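Long-range contact in Cas13d (uncultured Ruminococcus sp, PDB 6IV9), which binds a CRISPR RNA and, as a type VI CRISPR effector, probably uses its two HEPN domains for crRNA maturation and target RNA cleavage: residues S578-I590 with I597-K609. The protein carries 2 engineered substitutions. Residues are numbered along the deposited sequence; the frame is centred on the assembly and turned at random.
Sequences SAKLTMFRDALTI and ITDDRISEILKLK
Where Arg-585 passes Ile-602, their CA atoms 6.9 Å apart, helix 581-590 meets helix 599-606 almost at a right angle: the N-to-C directions differ by 84° and the axes approach to 10.2 Å. These are two successive helices packed nearly perpendicular across a short loop, 592-598, with a single knob-into-hole contact in which Ile-602 is the knob, seated among Leu-581, Phe-584, Arg-585 and Leu-588. With CG1 anti to the carbonyl carbon, its two branches part: CG2 lies 3.6 Å from Leu-581 CD1, while CD1 lies over one face of the Arg-585 guanidinium, towards the rim.

Phe-584 points into the interface and takes two leucines. Leu-608 CD2 sits over one ring face, 4.2 Å from the centroid and 24° off the normal, which meets the geometry of a CH-pi contact; Leu-606 CD1 comes in obliquely, 3.5 Å from Phe-584 CD1. Arg-619, Thr-623 and Ile-627 of helix 617-627 also touch the Phe-584 side chain, so the helix pair is tied to the next helix in the chain. Leu-608 is set by the Schellman motif that ends the helix: Lys-607 has positive phi, and Leu-608 N bonds back to Ser-603 O.

The polar side of the helix pair is organised by Arg-585, whose chain is extended until it bends at chi3 and turns its guanidinium towards the start of helix 599-606, where Thr-598 is the N-cap. Although the guanidinium and carboxylate planes are well tilted from each other, Asp-599 OD1 forms the salt bridge with Arg-585 NH2 at 2.7 Å, lying close to the guanidinium plane, and takes a weak second bond from NE. Arg-585 NH2 also donates to Ile-597 O at 2.9 Å and 161°, reaching that oxygen from above its carbonyl plane.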
loop_
_atom_site.group_PDB
_atom_site.type_symbol
_atom_site.label_atom_id
_atom_site.label_comp_id
_atom_site.label_asym_id
_atom_site.label_seq_id
_atom_site.Cartn_x
_atom_site.Cartn_y
_atom_site.Cartn_z
ATOM N N SER A 578 23.861 -10.285 1.994
ATOM C CA SER A 578 25.135 -10.597 2.672
ATOM C C SER A 578 25.237 -9.479 3.701
ATOM O O SER A 578 25.304 -8.349 3.288
ATOM C CB SER A 578 26.272 -10.515 1.711
ATOM O OG SER A 578 26.265 -11.624 0.835
ATOM N N ALA A 579 25.142 -9.776 4.990
ATOM C CA ALA A 579 25.176 -8.655 5.951
ATOM C C ALA A 579 26.535 -7.958 5.891
ATOM O O ALA A 579 27.555 -8.620 5.928
ATOM C CB ALA A 579 24.840 -9.116 7.333
ATOM N N LYS A 580 26.488 -6.643 5.802
ATOM C CA LYS A 580 27.675 -5.774 5.750
ATOM C C LYS A 580 27.902 -5.171 7.126
ATOM O O LYS A 580 26.973 -5.132 7.911
ATOM C CB LYS A 580 27.384 -4.643 4.774
ATOM C CG LYS A 580 27.050 -5.109 3.375
ATOM C CD LYS A 580 28.286 -5.395 2.587
ATOM C CE LYS A 580 28.037 -5.416 1.099
ATOM N NZ LYS A 580 27.487 -6.715 0.677
ATOM N N LEU A 581 29.064 -4.565 7.320
ATOM C CA LEU A 581 29.388 -3.960 8.629
ATOM C C LEU A 581 28.350 -2.894 8.969
ATOM O O LEU A 581 27.989 -2.792 10.114
ATOM C CB LEU A 581 30.777 -3.330 8.580
ATOM C CG LEU A 581 31.128 -2.525 9.824
ATOM C CD1 LEU A 581 30.997 -3.371 11.067
ATOM C CD2 LEU A 581 32.524 -1.956 9.725
ATOM N N THR A 582 27.867 -2.163 7.976
ATOM C CA THR A 582 26.895 -1.082 8.242
ATOM C C THR A 582 25.637 -1.677 8.870
ATOM O O THR A 582 25.087 -1.072 9.748
ATOM C CB THR A 582 26.521 -0.351 6.952
ATOM O OG1 THR A 582 27.658 0.380 6.526
ATOM C CG2 THR A 582 25.378 0.613 7.152
ATOM N N MET A 583 25.201 -2.816 8.371
ATOM C CA MET A 583 23.990 -3.472 8.906
ATOM C C MET A 583 24.219 -3.922 10.349
ATOM O O MET A 583 23.324 -3.780 11.148
ATOM C CB MET A 583 23.611 -4.649 8.020
ATOM C CG MET A 583 23.222 -4.190 6.645
ATOM S SD MET A 583 23.038 -5.542 5.527
ATOM C CE MET A 583 22.654 -4.613 4.047
ATOM N N PHE A 584 25.397 -4.457 10.638
ATOM C CA PHE A 584 25.709 -4.899 12.018
ATOM C C PHE A 584 25.703 -3.685 12.936
ATOM O O PHE A 584 25.210 -3.769 14.025
ATOM C CB PHE A 584 27.010 -5.692 12.059
ATOM C CG PHE A 584 26.866 -7.072 11.483
ATOM C CD1 PHE A 584 26.073 -8.011 12.103
ATOM C CD2 PHE A 584 27.481 -7.413 10.301
ATOM C CE1 PHE A 584 25.914 -9.267 11.558
ATOM C CE2 PHE A 584 27.330 -8.675 9.765
ATOM C CZ PHE A 584 26.548 -9.600 10.394
ATOM N N ARG A 585 26.254 -2.577 12.469
ATOM C CA ARG A 585 26.221 -1.362 13.309
ATOM C C ARG A 585 24.761 -0.950 13.522
ATOM O O ARG A 585 24.428 -0.601 14.625
ATOM C CB ARG A 585 27.022 -0.224 12.683
ATOM C CG ARG A 585 26.817 1.096 13.398
ATOM C CD ARG A 585 27.632 2.241 12.850
ATOM N NE ARG A 585 29.048 2.102 13.121
ATOM C CZ ARG A 585 29.639 2.475 14.238
ATOM N NH1 ARG A 585 28.954 3.060 15.195
ATOM N NH2 ARG A 585 30.921 2.252 14.403
ATOM N N ASP A 586 23.938 -1.023 12.479
ATOM C CA ASP A 586 22.514 -0.641 12.609
ATOM C C ASP A 586 21.854 -1.555 13.646
ATOM O O ASP A 586 21.167 -1.052 14.490
ATOM C CB ASP A 586 21.788 -0.742 11.267
ATOM C CG ASP A 586 22.101 0.370 10.285
ATOM O OD1 ASP A 586 22.596 1.406 10.719
ATOM O OD2 ASP A 586 21.856 0.175 9.110
ATOM N N ALA A 587 22.103 -2.856 13.568
ATOM C CA ALA A 587 21.483 -3.813 14.508
ATOM C C ALA A 587 21.942 -3.589 15.952
ATOM O O ALA A 587 21.105 -3.501 16.816
ATOM C CB ALA A 587 21.751 -5.219 14.059
ATOM N N LEU A 588 23.237 -3.468 16.192
ATOM C CA LEU A 588 23.714 -3.241 17.577
ATOM C C LEU A 588 23.181 -1.909 18.111
ATOM O O LEU A 588 22.794 -1.874 19.230
ATOM C CB LEU A 588 25.242 -3.264 17.584
ATOM C CG LEU A 588 25.861 -4.636 17.804
ATOM C CD1 LEU A 588 25.345 -5.641 16.805
ATOM C CD2 LEU A 588 27.371 -4.562 17.764
ATOM N N THR A 589 23.178 -0.865 17.295
ATOM C CA THR A 589 22.698 0.474 17.706
ATOM C C THR A 589 21.207 0.448 18.062
ATOM O O THR A 589 20.839 1.052 19.034
ATOM C CB THR A 589 22.975 1.499 16.604
ATOM O OG1 THR A 589 24.358 1.462 16.282
ATOM C CG2 THR A 589 22.576 2.901 16.983
ATOM N N ILE A 590 20.384 -0.237 17.282
ATOM C CA ILE A 590 18.932 -0.277 17.599
ATOM C C ILE A 590 18.706 -0.985 18.937
ATOM O O ILE A 590 17.772 -0.639 19.604
ATOM C CB ILE A 590 18.069 -0.805 16.433
ATOM C CG1 ILE A 590 16.706 -0.121 16.402
ATOM C CG2 ILE A 590 17.937 -2.311 16.425
ATOM C CD1 ILE A 590 15.934 -0.370 15.148
ATOM N N ILE A 597 31.211 3.564 19.810
ATOM C CA ILE A 597 31.835 2.285 19.391
ATOM C C ILE A 597 32.364 2.452 17.962
ATOM O O ILE A 597 31.671 3.028 17.133
ATOM C CB ILE A 597 30.805 1.154 19.499
ATOM C CG1 ILE A 597 31.426 -0.197 19.168
ATOM C CG2 ILE A 597 29.610 1.449 18.616
ATOM C CD1 ILE A 597 30.621 -1.363 19.634
ATOM N N THR A 598 33.574 1.964 17.717
ATOM C CA THR A 598 34.222 2.067 16.388
ATOM C C THR A 598 33.824 0.881 15.509
ATOM O O THR A 598 33.453 -0.144 16.032
ATOM C CB THR A 598 35.747 2.113 16.529
ATOM O OG1 THR A 598 36.191 0.847 16.996
ATOM C CG2 THR A 598 36.223 3.171 17.489
ATOM N N ASP A 599 34.011 1.022 14.203
ATOM C CA ASP A 599 33.724 -0.067 13.238
ATOM C C ASP A 599 34.627 -1.255 13.572
ATOM O O ASP A 599 34.172 -2.381 13.512
ATOM C CB ASP A 599 33.973 0.397 11.801
ATOM C CG ASP A 599 32.961 1.400 11.279
ATOM O OD1 ASP A 599 31.995 1.673 11.990
ATOM O OD2 ASP A 599 33.151 1.893 10.158
ATOM N N ASP A 600 35.880 -0.989 13.926
ATOM C CA ASP A 600 36.813 -2.092 14.255
ATOM C C ASP A 600 36.286 -2.841 15.484
ATOM O O ASP A 600 36.387 -4.044 15.517
ATOM C CB ASP A 600 38.257 -1.593 14.345
ATOM C CG ASP A 600 38.880 -1.217 13.003
ATOM O OD1 ASP A 600 38.465 -1.766 11.971
ATOM O OD2 ASP A 600 39.783 -0.379 13.009
ATOM N N ARG A 601 35.746 -2.128 16.462
ATOM C CA ARG A 601 35.218 -2.793 17.676
ATOM C C ARG A 601 34.041 -3.709 17.316
ATOM O O ARG A 601 33.931 -4.762 17.886
ATOM C CB ARG A 601 34.815 -1.751 18.715
ATOM C CG ARG A 601 34.347 -2.360 20.023
ATOM C CD ARG A 601 35.262 -3.433 20.559
ATOM N NE ARG A 601 34.804 -3.852 21.862
ATOM C CZ ARG A 601 34.943 -5.062 22.357
ATOM N NH1 ARG A 601 35.811 -5.896 21.829
ATOM N NH2 ARG A 601 34.229 -5.441 23.396
ATOM N N ILE A 602 33.166 -3.267 16.422
ATOM C CA ILE A 602 32.004 -4.100 16.012
ATOM C C ILE A 602 32.538 -5.349 15.327
ATOM O O ILE A 602 32.081 -6.426 15.633
ATOM C CB ILE A 602 31.066 -3.315 15.083
ATOM C CG1 ILE A 602 30.356 -2.189 15.826
ATOM C CG2 ILE A 602 30.085 -4.249 14.406
ATOM C CD1 ILE A 602 29.705 -1.193 14.928
ATOM N N SER A 603 33.537 -5.182 14.465
ATOM C CA SER A 603 34.106 -6.342 13.741
ATOM C C SER A 603 34.671 -7.323 14.752
ATOM O O SER A 603 34.530 -8.504 14.537
ATOM C CB SER A 603 35.182 -5.915 12.798
ATOM O OG SER A 603 34.633 -5.626 11.544
ATOM N N GLU A 604 35.323 -6.789 15.779
ATOM C CA GLU A 604 35.959 -7.576 16.861
ATOM C C GLU A 604 34.915 -8.351 17.668
ATOM O O GLU A 604 35.068 -9.538 17.823
ATOM C CB GLU A 604 36.671 -6.587 17.777
ATOM C CG GLU A 604 37.504 -7.230 18.860
ATOM C CD GLU A 604 38.429 -6.256 19.568
ATOM O OE1 GLU A 604 39.633 -6.460 19.505
ATOM O OE2 GLU A 604 37.948 -5.302 20.168
ATOM N N ILE A 605 33.854 -7.688 18.101
ATOM C CA ILE A 605 32.792 -8.353 18.903
ATOM C C ILE A 605 32.135 -9.485 18.110
ATOM O O ILE A 605 31.876 -10.517 18.692
ATOM C CB ILE A 605 31.741 -7.304 19.287
ATOM C CG1 ILE A 605 32.293 -6.276 20.265
ATOM C CG2 ILE A 605 30.489 -7.958 19.821
ATOM C CD1 ILE A 605 31.314 -5.201 20.580
ATOM N N LEU A 606 31.854 -9.279 16.830
ATOM C CA LEU A 606 31.148 -10.310 16.031
ATOM C C LEU A 606 32.116 -11.186 15.231
ATOM O O LEU A 606 31.621 -11.997 14.483
ATOM C CB LEU A 606 30.159 -9.608 15.100
ATOM C CG LEU A 606 29.173 -8.665 15.779
ATOM C CD1 LEU A 606 28.312 -7.957 14.757
ATOM C CD2 LEU A 606 28.313 -9.424 16.758
ATOM N N LYS A 607 33.425 -10.947 15.347
ATOM C CA LYS A 607 34.455 -11.728 14.615
ATOM C C LYS A 607 34.200 -11.673 13.112
ATOM O O LYS A 607 34.372 -12.659 12.455
ATOM C CB LYS A 607 34.418 -13.171 15.099
ATOM C CG LYS A 607 34.727 -13.323 16.572
ATOM C CD LYS A 607 34.979 -14.736 16.944
ATOM C CE LYS A 607 34.626 -15.030 18.382
ATOM N NZ LYS A 607 35.355 -14.138 19.305
ATOM N N LEU A 608 33.855 -10.511 12.597
ATOM C CA LEU A 608 33.471 -10.403 11.175
ATOM C C LEU A 608 34.613 -10.786 10.230
ATOM O O LEU A 608 34.323 -11.363 9.193
ATOM C CB LEU A 608 32.992 -8.975 10.915
ATOM C CG LEU A 608 31.692 -8.590 11.610
ATOM C CD1 LEU A 608 31.161 -7.284 11.065
ATOM C CD2 LEU A 608 30.671 -9.696 11.475
ATOM N N LYS A 609 35.846 -10.452 10.577
ATOM C CA LYS A 609 36.963 -10.685 9.631
ATOM C C LYS A 609 37.740 -11.944 9.993
ATOM O O LYS A 609 38.773 -12.188 9.370
ATOM C CB LYS A 609 37.849 -9.442 9.605
ATOM C CG LYS A 609 37.322 -8.358 8.680
ATOM C CD LYS A 609 37.725 -6.971 9.046
ATOM C CE LYS A 609 37.470 -5.995 7.921
ATOM N NZ LYS A 609 37.873 -4.620 8.287
#